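Long-range contact in methionine import ATP-binding protein metN 2 (Enterococcus faecalis, PDB 2QSW), which is probably the ATP-binding subunit of an ABC-type importer, represented here by its C-terminal NIL domain, a small alpha/beta domain of the ACT clan: residues Ile43-Gly56 and Leu69-Ala83. Numbering follows the deposited sequence. Where two conformers were deposited one is given.
With ZN (zinc ion), chain C.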
loop_
_atom_site.group_PDB
_atom_site.type_symbol
_atom_site.label_atom_id
_atom_site.label_comp_id
_atom_site.label_asym_id
_atom_site.label_seq_id
_atom_site.Cartn_x
_atom_site.Cartn_y
_atom_site.Cartn_z
ATOM N N ILE A 43 -7.341 -9.443 -12.825
ATOM C CA ILE A 43 -7.603 -9.177 -11.404
ATOM C C ILE A 43 -9.107 -9.084 -11.100
ATOM O O ILE A 43 -9.540 -9.533 -10.037
ATOM C CB ILE A 43 -6.779 -7.966 -10.823
ATOM C CG1 ILE A 43 -7.220 -6.590 -11.368
ATOM C CG2 ILE A 43 -5.310 -8.238 -11.030
ATOM C CD1 ILE A 43 -7.003 -5.478 -10.353
ATOM N N VAL A 44 -9.898 -8.537 -12.029
ATOM C CA VAL A 44 -11.322 -8.504 -11.836
ATOM C C VAL A 44 -11.865 -9.892 -11.598
ATOM O O VAL A 44 -12.626 -10.113 -10.658
ATOM C CB VAL A 44 -12.043 -7.864 -13.055
ATOM C CG1 VAL A 44 -13.560 -8.166 -13.018
ATOM C CG2 VAL A 44 -11.756 -6.351 -13.091
ATOM N N GLN A 45 -11.447 -10.837 -12.435
ATOM C CA GLN A 45 -11.956 -12.190 -12.386
ATOM C C GLN A 45 -11.396 -12.963 -11.207
ATOM O O GLN A 45 -12.126 -13.715 -10.528
ATOM C CB GLN A 45 -11.626 -12.869 -13.706
ATOM C CG GLN A 45 -12.427 -12.278 -14.822
ATOM C CD GLN A 45 -12.092 -12.843 -16.168
ATOM O OE1 GLN A 45 -10.934 -12.827 -16.629
ATOM N NE2 GLN A 45 -13.117 -13.316 -16.836
ATOM N N GLU A 46 -10.111 -12.794 -10.937
ATOM C CA GLU A 46 -9.486 -13.596 -9.903
ATOM C C GLU A 46 -9.884 -13.168 -8.502
ATOM O O GLU A 46 -10.035 -14.046 -7.625
ATOM C CB GLU A 46 -7.972 -13.556 -10.038
ATOM C CG GLU A 46 -7.250 -14.349 -8.978
ATOM C CD GLU A 46 -5.799 -14.603 -9.341
ATOM O OE1 GLU A 46 -5.398 -14.383 -10.479
ATOM O OE2 GLU A 46 -5.028 -15.032 -8.465
ATOM N N TYR A 47 -9.995 -11.847 -8.290
ATOM C CA TYR A 47 -10.214 -11.294 -6.969
ATOM C C TYR A 47 -11.634 -10.778 -6.744
ATOM O O TYR A 47 -11.938 -10.333 -5.666
ATOM C CB TYR A 47 -9.166 -10.216 -6.667
ATOM C CG TYR A 47 -7.755 -10.773 -6.714
ATOM C CD1 TYR A 47 -7.239 -11.486 -5.651
ATOM C CD2 TYR A 47 -6.961 -10.604 -7.830
ATOM C CE1 TYR A 47 -5.986 -12.015 -5.696
ATOM C CE2 TYR A 47 -5.695 -11.121 -7.908
ATOM C CZ TYR A 47 -5.190 -11.816 -6.816
ATOM O OH TYR A 47 -3.909 -12.332 -6.858
ATOM N N GLN A 48 -12.492 -10.823 -7.760
ATOM C CA GLN A 48 -13.874 -10.375 -7.624
ATOM C C GLN A 48 -13.927 -8.949 -7.157
ATOM O O GLN A 48 -14.632 -8.593 -6.196
ATOM C CB GLN A 48 -14.650 -11.306 -6.722
ATOM C CG GLN A 48 -14.697 -12.715 -7.281
ATOM C CD GLN A 48 -15.492 -12.784 -8.576
ATOM O OE1 GLN A 48 -14.967 -13.154 -9.666
ATOM N NE2 GLN A 48 -16.775 -12.397 -8.482
ATOM N N VAL A 49 -13.166 -8.122 -7.863
ATOM C CA VAL A 49 -13.175 -6.696 -7.648
ATOM C C VAL A 49 -13.685 -5.954 -8.858
ATOM O O VAL A 49 -13.544 -6.427 -9.993
ATOM C CB VAL A 49 -11.784 -6.155 -7.284
ATOM C CG1 VAL A 49 -11.368 -6.636 -5.876
ATOM C CG2 VAL A 49 -10.729 -6.477 -8.357
ATOM N N GLU A 50 -14.321 -4.808 -8.608
ATOM C CA GLU A 50 -14.699 -3.886 -9.667
ATOM C C GLU A 50 -13.626 -2.825 -9.847
ATOM O O GLU A 50 -12.851 -2.553 -8.905
ATOM C CB GLU A 50 -16.053 -3.249 -9.362
ATOM C CG GLU A 50 -17.113 -4.252 -8.974
ATOM C CD GLU A 50 -18.499 -3.637 -8.788
ATOM O OE1 GLU A 50 -18.926 -3.492 -7.622
ATOM O OE2 GLU A 50 -19.156 -3.320 -9.816
ATOM N N VAL A 51 -13.551 -2.249 -11.048
ATOM C CA VAL A 51 -12.515 -1.306 -11.416
ATOM C C VAL A 51 -13.106 -0.113 -12.151
ATOM O O VAL A 51 -13.780 -0.274 -13.193
ATOM C CB VAL A 51 -11.469 -1.981 -12.328
ATOM C CG1 VAL A 51 -10.473 -0.961 -12.849
ATOM C CG2 VAL A 51 -10.809 -3.113 -11.564
ATOM N N SER A 52 -12.808 1.072 -11.644
ATOM C CA SER A 52 -13.119 2.324 -12.294
ATOM C C SER A 52 -11.829 3.078 -12.517
ATOM O O SER A 52 -11.077 3.270 -11.575
ATOM C CB SER A 52 -14.048 3.202 -11.439
ATOM O OG SER A 52 -15.267 2.559 -11.104
ATOM N N ILE A 53 -11.551 3.508 -13.735
ATOM C CA ILE A 53 -10.415 4.327 -14.017
ATOM C C ILE A 53 -10.714 5.798 -13.700
ATOM O O ILE A 53 -11.689 6.379 -14.199
ATOM C CB ILE A 53 -9.903 4.134 -15.455
ATOM C CG1 ILE A 53 -9.522 2.663 -15.688
ATOM C CG2 ILE A 53 -8.706 5.048 -15.736
ATOM C CD1 ILE A 53 -9.436 2.309 -17.173
ATOM N N ILE A 54 -9.895 6.353 -12.814
ATOM C CA ILE A 54 -10.010 7.735 -12.380
ATOM C C ILE A 54 -9.151 8.681 -13.215
ATOM O O ILE A 54 -9.584 9.755 -13.618
ATOM C CB ILE A 54 -9.606 7.863 -10.890
ATOM C CG1 ILE A 54 -10.527 6.988 -10.058
ATOM C CG2 ILE A 54 -9.628 9.354 -10.391
ATOM C CD1 ILE A 54 -10.189 7.023 -8.596
ATOM N N GLN A 55 -7.911 8.264 -13.452
ATOM C CA GLN A 55 -6.952 9.078 -14.172
ATOM C C GLN A 55 -5.866 8.156 -14.684
ATOM O O GLN A 55 -5.589 7.143 -14.097
ATOM C CB GLN A 55 -6.338 10.131 -13.245
ATOM C CG GLN A 55 -5.296 11.025 -13.912
ATOM C CD GLN A 55 -4.388 11.702 -12.909
ATOM O OE1 GLN A 55 -4.821 12.580 -12.179
ATOM N NE2 GLN A 55 -3.126 11.278 -12.862
ATOM N N GLY A 56 -5.244 8.507 -15.803
ATOM C CA GLY A 56 -4.191 7.632 -16.296
ATOM C C GLY A 56 -3.421 8.265 -17.424
ATOM O O GLY A 56 -3.963 9.095 -18.134
ATOM N N LEU A 69 -1.768 4.476 -13.874
ATOM C CA LEU A 69 -3.214 4.394 -13.872
ATOM C C LEU A 69 -3.673 4.513 -12.432
ATOM O O LEU A 69 -3.158 3.798 -11.588
ATOM C CB LEU A 69 -3.614 3.045 -14.440
ATOM C CG LEU A 69 -5.036 2.813 -14.902
ATOM C CD1 LEU A 69 -5.448 3.749 -16.052
ATOM C CD2 LEU A 69 -5.137 1.325 -15.290
ATOM N N TYR A 70 -4.619 5.407 -12.165
ATOM C CA TYR A 70 -5.266 5.494 -10.855
ATOM C C TYR A 70 -6.666 4.864 -10.999
ATOM O O TYR A 70 -7.465 5.240 -11.876
ATOM C CB TYR A 70 -5.417 6.933 -10.427
ATOM C CG TYR A 70 -4.132 7.636 -10.119
ATOM C CD1 TYR A 70 -3.714 7.801 -8.812
ATOM C CD2 TYR A 70 -3.340 8.160 -11.137
ATOM C CE1 TYR A 70 -2.537 8.459 -8.516
ATOM C CE2 TYR A 70 -2.160 8.839 -10.862
ATOM C CZ TYR A 70 -1.773 8.981 -9.536
ATOM O OH TYR A 70 -0.622 9.648 -9.253
ATOM N N ILE A 71 -6.920 3.846 -10.206
ATOM C CA ILE A 71 -8.151 3.116 -10.261
ATOM C C ILE A 71 -8.804 2.988 -8.910
ATOM O O ILE A 71 -8.121 2.941 -7.866
ATOM C CB ILE A 71 -7.950 1.709 -10.855
ATOM C CG1 ILE A 71 -7.115 0.770 -10.007
ATOM C CG2 ILE A 71 -7.427 1.757 -12.277
ATOM C CD1 ILE A 71 -7.135 -0.675 -10.567
ATOM N N GLN A 72 -10.117 2.984 -8.909
ATOM C CA GLN A 72 -10.893 2.620 -7.734
ATOM C C GLN A 72 -11.206 1.119 -7.787
ATOM O O GLN A 72 -11.758 0.640 -8.774
ATOM C CB GLN A 72 -12.186 3.422 -7.623
ATOM C CG GLN A 72 -13.013 3.063 -6.417
ATOM C CD GLN A 72 -14.386 3.720 -6.469
ATOM O OE1 GLN A 72 -15.022 3.741 -7.539
ATOM N NE2 GLN A 72 -14.873 4.224 -5.319
ATOM N N LEU A 73 -10.806 0.389 -6.745
ATOM C CA LEU A 73 -11.188 -0.993 -6.562
ATOM C C LEU A 73 -12.354 -1.084 -5.601
ATOM O O LEU A 73 -12.265 -0.527 -4.506
ATOM C CB LEU A 73 -10.033 -1.824 -5.993
ATOM C CG LEU A 73 -8.797 -1.934 -6.880
ATOM C CD1 LEU A 73 -7.628 -2.615 -6.163
ATOM C CD2 LEU A 73 -9.151 -2.715 -8.133
ATOM N N LEU A 74 -13.408 -1.804 -5.983
ATOM C CA LEU A 74 -14.529 -2.105 -5.108
ATOM C C LEU A 74 -14.636 -3.600 -4.880
ATOM O O LEU A 74 -14.360 -4.408 -5.763
ATOM C CB LEU A 74 -15.840 -1.613 -5.698
ATOM C CG LEU A 74 -15.925 -0.120 -5.929
ATOM C CD1 LEU A 74 -17.213 0.151 -6.679
ATOM C CD2 LEU A 74 -15.925 0.703 -4.646
ATOM N N GLY A 75 -15.061 -3.965 -3.680
ATOM C CA GLY A 75 -15.253 -5.365 -3.323
ATOM C C GLY A 75 -15.017 -5.528 -1.833
ATOM O O GLY A 75 -14.887 -4.557 -1.107
ATOM N N GLU A 76 -15.009 -6.775 -1.391
ATOM C CA GLU A 76 -14.747 -7.083 -0.001
ATOM C C GLU A 76 -13.328 -6.636 0.331
ATOM O O GLU A 76 -12.414 -6.760 -0.489
ATOM C CB GLU A 76 -14.898 -8.579 0.241
ATOM C CG GLU A 76 -16.269 -9.132 -0.050
ATOM C CD GLU A 76 -16.418 -10.589 0.394
ATOM O OE1 GLU A 76 -15.894 -10.938 1.469
ATOM O OE2 GLU A 76 -17.060 -11.387 -0.331
ATOM N N GLU A 77 -13.112 -6.172 1.556
ATOM C CA GLU A 77 -11.842 -5.664 1.968
ATOM C C GLU A 77 -10.690 -6.632 1.698
ATOM O O GLU A 77 -9.668 -6.238 1.141
ATOM C CB GLU A 77 -11.882 -5.305 3.463
ATOM C CG GLU A 77 -10.525 -4.863 4.035
ATOM C CD GLU A 77 -10.584 -4.687 5.546
ATOM O OE1 GLU A 77 -10.825 -5.727 6.226
ATOM O OE2 GLU A 77 -10.428 -3.556 6.040
ATOM N N GLN A 78 -10.827 -7.884 2.079
ATOM C CA GLN A 78 -9.774 -8.868 1.922
ATOM C C GLN A 78 -9.452 -9.088 0.440
ATOM O O GLN A 78 -8.280 -9.334 0.048
ATOM C CB GLN A 78 -10.212 -10.185 2.570
ATOM C CG GLN A 78 -11.489 -10.840 2.021
ATOM C CD GLN A 78 -12.831 -10.365 2.626
ATOM O OE1 GLN A 78 -12.938 -9.376 3.396
ATOM N NE2 GLN A 78 -13.877 -11.097 2.264
ATOM N N ASN A 79 -10.513 -9.053 -0.382
ATOM C CA ASN A 79 -10.289 -9.209 -1.833
ATOM C C ASN A 79 -9.583 -8.033 -2.463
ATOM O O ASN A 79 -8.732 -8.210 -3.363
ATOM C CB ASN A 79 -11.587 -9.486 -2.549
ATOM C CG ASN A 79 -12.170 -10.852 -2.218
ATOM O OD1 ASN A 79 -11.483 -11.752 -1.719
ATOM N ND2 ASN A 79 -13.465 -11.007 -2.483
ATOM N N ILE A 80 -9.924 -6.832 -2.040
ATOM C CA ILE A 80 -9.203 -5.656 -2.512
ATOM C C ILE A 80 -7.720 -5.758 -2.120
ATOM O O ILE A 80 -6.847 -5.537 -2.932
ATOM C CB ILE A 80 -9.824 -4.331 -1.962
ATOM C CG1 ILE A 80 -11.259 -4.155 -2.501
ATOM C CG2 ILE A 80 -8.906 -3.107 -2.258
ATOM C CD1 ILE A 80 -12.007 -2.980 -1.897
ATOM N N LEU A 81 -7.441 -6.050 -0.861
ATOM C CA LEU A 81 -6.064 -6.199 -0.406
ATOM C C LEU A 81 -5.293 -7.241 -1.232
ATOM O O LEU A 81 -4.151 -6.996 -1.634
ATOM C CB LEU A 81 -5.996 -6.458 1.104
ATOM C CG LEU A 81 -6.601 -5.371 2.015
ATOM C CD1 LEU A 81 -6.470 -5.820 3.447
ATOM C CD2 LEU A 81 -5.953 -3.970 1.813
ATOM N N ALA A 82 -5.923 -8.377 -1.467
ATOM C CA ALA A 82 -5.311 -9.475 -2.217
ATOM C C ALA A 82 -5.054 -9.024 -3.671
ATOM O O ALA A 82 -4.030 -9.387 -4.262
ATOM C CB ALA A 82 -6.191 -10.698 -2.179
ATOM N N ALA A 83 -5.992 -8.259 -4.253
ATOM C CA ALA A 83 -5.848 -7.782 -5.643
ATOM C C ALA A 83 -4.660 -6.830 -5.753
ATOM O O ALA A 83 -3.879 -6.861 -6.718
ATOM C CB ALA A 83 -7.123 -7.087 -6.121
HETATM ZN ZN ZN C . -3.661 -14.427 -11.324
HETATM O O HOH W 1 -15.042 -8.855 -3.500
HETATM O O HOH W 2 -14.694 0.968 -8.891
#
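The ring of Y47 lies flat against helix 77-83: A83 CA sits over the middle of one face, 3.8 Å from the ring centroid, in a CH-pi contact, and A82 O rests over the same face. E46 CG covers the opposite face toward the rim, and I43 CA meets the edge in plane. Small side chains suit A82 and A83 because the tyrosine can then approach the helix backbone itself; A82 CB reaches Y47 CD1 at 3.7 Å. E46 is also a zinc ligand, through OE1, with H42 NE2. At the far end, Q55 O lies in plane at the edge of the Y70 ring, while the Q55 amide runs alongside, its plane 65° from the ring's; in the conformer given, Q55 NE2 comes to 3.3 Å from Y70 CE2. CG anti to the backbone N (chi1 179°) carries the Q55 chain along the tyrosine.

Between these ends the antiparallel strands pair E50 with L74 and S52 with Q72 through reciprocal backbone hydrogen bonds. I54 and Q55 then both face Y70 in a classic beta bulge: Y70 O accepts a 2.8 Å bond from I54 N and a weak one from Q55 N. Branched V51, I53 and I71 suit the extended backbone, and V51 CG2 lies beside L73 CD2 at 3.8 Å, on the face turned to helices 39-47 and 77-89. One water joins Q48 O, E76 N and N79 ND2; another accepts from S52 OG and donates to Q72 O and OE1, while Q72 NE2 bonds N22 O. Backbone bonds thus fix the hairpin's register, whereas apolar packing seats Y47 on the middle of helix 77-89 and a water ties the turn at Q48 to the start of that helix.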